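Local coordinates for protein putative glycosyltransferase (GalT1) (Streptococcus parasanguinis FW213, PDB 5HEA) that probably transfers sugar from a nucleotide-activated donor, this chain being the C-terminal part, which includes a family 2 (GT-A) glycosyltransferase domain, at residues E98-Y101 with L102-Y106. Residues are numbered along the deposited sequence; the frame is centred on the assembly and turned at random.
Sequences EEFY and LEHLY
With chi1 of Phe100 at 51°, CG sits between the backbone N and the carbonyl carbon, which lays the ring across the imidazole of His104, whose own CG lies beside its backbone N (chi1 -74°). The two rings form an offset stack, centroids 4.7 Å apart and planes inclined by 29°. Phe100 CD1 lies over one imidazole face, 3.6 Å from His104 CE1, and Phe100 CB makes a CH-pi contact with the same ring. On the other ring of the pair, Glu98 CB covers one face of Phe100. A flat hydrocarbon ring suits this place because it can lie on the imidazole while ND1 keeps its hydrogen bond to Glu210 OE2.

One residue further on, Tyr101 and Leu105 repeat the four-residue spacing with different chemistry. Leu105 CD1 sits over one face of the phenol ring, 3.6 Å from Tyr101 CZ, as a CH-pi contact. Both side chains also touch Cys119 on strand 116-125, so a branched aliphatic and a broad aromatic fill the buried side of helix 101-110, while the phenol OH makes a weak hydrogen bond to Thr170 N.

The same residues begin the helix through their backbone. A type I turn, Glu98 to Tyr101, leads from strand 96-97 to Phe100 at the N-cap position. Phe100 O accepts from His104 N at 3.0 Å, and Tyr101 O from Leu105 N at 3.3 Å. In the first turn, Glu103 N donates to a water at 2.9 Å that in turn donates to Glu99 O, and Leu102 N bonds Gln30 OE1. Water and a glutamine thus satisfy first-turn amides, and the acidic Glu210 beside His104 would probably favour a protonated imidazole, which could tighten the link to strand 204-217.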
ATOM      1  N   GLU A  98       5.595  17.891  42.137  1.00 25.97           N
ATOM      2  CA  GLU A  98       5.350  18.496  43.443  1.00 26.70           C
ATOM      3  C   GLU A  98       4.310  19.590  43.297  1.00 29.36           C
ATOM      4  O   GLU A  98       4.109  20.099  42.202  1.00 22.61           O
ATOM      5  CB  GLU A  98       6.637  19.122  43.992  1.00 31.78           C
ATOM      6  CG  GLU A  98       7.710  18.130  44.366  1.00 40.20           C
ATOM      7  CD  GLU A  98       7.404  17.419  45.665  1.00 46.38           C
ATOM      8  OE1 GLU A  98       6.467  17.849  46.372  1.00 45.35           O
ATOM      9  OE2 GLU A  98       8.098  16.429  45.976  1.00 53.81           O
ATOM     10  N   GLU A  99       3.666  19.970  44.398  1.00 25.74           N
ATOM     11  CA  GLU A  99       2.624  20.996  44.349  1.00 31.92           C
ATOM     12  C   GLU A  99       3.174  22.397  44.081  1.00 29.51           C
ATOM     13  O   GLU A  99       2.425  23.288  43.658  1.00 32.93           O
ATOM     14  CB  GLU A  99       1.805  20.999  45.642  1.00 39.55           C
ATOM     15  CG  GLU A  99       2.514  21.667  46.802  1.00 50.37           C
ATOM     16  CD  GLU A  99       1.682  21.669  48.070  1.00 59.62           C
ATOM     17  OE1 GLU A  99       0.812  20.779  48.204  1.00 51.21           O
ATOM     18  OE2 GLU A  99       1.898  22.559  48.924  1.00 62.78           O
ATOM     19  N   PHE A 100       4.472  22.589  44.326  1.00 27.11           N
ATOM     20  CA  PHE A 100       5.129  23.886  44.113  1.00 30.24           C
ATOM     21  C   PHE A 100       5.929  23.950  42.808  1.00 29.28           C
ATOM     22  O   PHE A 100       6.677  24.901  42.564  1.00 25.92           O
ATOM     23  CB  PHE A 100       6.044  24.216  45.298  1.00 27.55           C
ATOM     24  CG  PHE A 100       6.989  23.109  45.660  1.00 29.60           C
ATOM     25  CD1 PHE A 100       8.116  22.856  44.892  1.00 30.81           C
ATOM     26  CD2 PHE A 100       6.755  22.322  46.779  1.00 36.20           C
ATOM     27  CE1 PHE A 100       8.993  21.836  45.227  1.00 35.73           C
ATOM     28  CE2 PHE A 100       7.631  21.295  47.116  1.00 37.14           C
ATOM     29  CZ  PHE A 100       8.749  21.056  46.338  1.00 36.07           C
ATOM     30  N   TYR A 101       5.771  22.932  41.976  1.00 25.65           N
ATOM     31  CA  TYR A 101       6.510  22.812  40.713  1.00 27.77           C
ATOM     32  C   TYR A 101       6.416  24.044  39.815  1.00 24.28           C
ATOM     33  O   TYR A 101       7.430  24.653  39.453  1.00 26.48           O
ATOM     34  CB  TYR A 101       5.989  21.585  39.956  1.00 27.15           C
ATOM     35  CG  TYR A 101       6.525  21.407  38.549  1.00 21.01           C
ATOM     36  CD1 TYR A 101       7.826  20.973  38.336  1.00 26.01           C
ATOM     37  CD2 TYR A 101       5.709  21.612  37.444  1.00 21.37           C
ATOM     38  CE1 TYR A 101       8.318  20.776  37.057  1.00 26.70           C
ATOM     39  CE2 TYR A 101       6.188  21.420  36.151  1.00 24.07           C
ATOM     40  CZ  TYR A 101       7.495  21.000  35.974  1.00 30.62           C
ATOM     41  OH  TYR A 101       7.995  20.801  34.720  1.00 30.48           O
ATOM     42  N   LEU A 102       5.192  24.406  39.458  1.00 24.35           N
ATOM     43  CA  LEU A 102       4.944  25.509  38.540  1.00 26.05           C
ATOM     44  C   LEU A 102       5.387  26.849  39.132  1.00 25.19           C
ATOM     45  O   LEU A 102       6.029  27.671  38.459  1.00 24.35           O
ATOM     46  CB  LEU A 102       3.452  25.562  38.220  1.00 27.84           C
ATOM     47  CG  LEU A 102       3.001  25.819  36.786  1.00 41.16           C
ATOM     48  CD1 LEU A 102       3.896  25.092  35.783  1.00 36.28           C
ATOM     49  CD2 LEU A 102       1.550  25.374  36.645  1.00 40.87           C
ATOM     50  N   GLU A 103       5.011  27.072  40.385  1.00 23.33           N
ATOM     51  CA  GLU A 103       5.373  28.290  41.103  1.00 27.07           C
ATOM     52  C   GLU A 103       6.889  28.540  41.100  1.00 22.72           C
ATOM     53  O   GLU A 103       7.343  29.647  40.814  1.00 31.24           O
ATOM     54  CB  GLU A 103       4.837  28.228  42.542  1.00 27.44           C
ATOM     55  CG  GLU A 103       5.070  29.500  43.346  1.00 40.21           C
ATOM     56  CD  GLU A 103       4.646  29.365  44.803  1.00 56.33           C
ATOM     57  OE1 GLU A 103       4.209  28.264  45.217  1.00 56.49           O
ATOM     58  OE2 GLU A 103       4.754  30.368  45.539  1.00 59.01           O
ATOM     59  N   HIS A 104       7.665  27.508  41.407  1.00 24.26           N
ATOM     60  CA  HIS A 104       9.123  27.639  41.423  1.00 26.11           C
ATOM     61  C   HIS A 104       9.734  27.963  40.065  1.00 21.45           C
ATOM     62  O   HIS A 104      10.654  28.770  39.990  1.00 24.03           O
ATOM     63  CB  HIS A 104       9.783  26.402  42.037  1.00 26.73           C
ATOM     64  CG  HIS A 104       9.643  26.332  43.525  1.00 34.32           C
ATOM     65  ND1 HIS A 104      10.462  25.556  44.318  1.00 37.54           N
ATOM     66  CD2 HIS A 104       8.791  26.964  44.367  1.00 32.89           C
ATOM     67  CE1 HIS A 104      10.114  25.709  45.585  1.00 36.40           C
ATOM     68  NE2 HIS A 104       9.105  26.558  45.642  1.00 32.69           N
ATOM     69  N   LEU A 105       9.229  27.330  39.002  1.00 27.52           N
ATOM     70  CA  LEU A 105       9.640  27.637  37.633  1.00 29.76           C
ATOM     71  C   LEU A 105       9.258  29.063  37.264  1.00 26.44           C
ATOM     72  O   LEU A 105      10.039  29.788  36.636  1.00 25.61           O
ATOM     73  CB  LEU A 105       8.978  26.670  36.627  1.00 20.64           C
ATOM     74  CG  LEU A 105       9.577  25.267  36.542  1.00 23.39           C
ATOM     75  CD1 LEU A 105       8.768  24.387  35.592  1.00 26.11           C
ATOM     76  CD2 LEU A 105      11.046  25.346  36.106  1.00 22.70           C
ATOM     77  N   TYR A 106       8.045  29.457  37.644  1.00 23.08           N
ATOM     78  CA  TYR A 106       7.550  30.790  37.323  1.00 22.49           C
ATOM     79  C   TYR A 106       8.418  31.862  37.988  1.00 23.57           C
ATOM     80  O   TYR A 106       8.924  32.755  37.320  1.00 25.39           O
ATOM     81  CB  TYR A 106       6.083  30.959  37.727  1.00 24.77           C
ATOM     82  CG  TYR A 106       5.529  32.337  37.392  1.00 29.70           C
ATOM     83  CD1 TYR A 106       5.093  32.634  36.107  1.00 36.32           C
ATOM     84  CD2 TYR A 106       5.467  33.344  38.356  1.00 34.81           C
ATOM     85  CE1 TYR A 106       4.597  33.893  35.789  1.00 42.39           C
ATOM     86  CE2 TYR A 106       4.967  34.612  38.044  1.00 39.00           C
ATOM     87  CZ  TYR A 106       4.536  34.875  36.761  1.00 44.26           C
ATOM     88  OH  TYR A 106       4.042  36.118  36.433  1.00 55.00           O
TER
HETATM   89  O   HOH W   1       2.854  25.657  41.660  1.00 26.86           O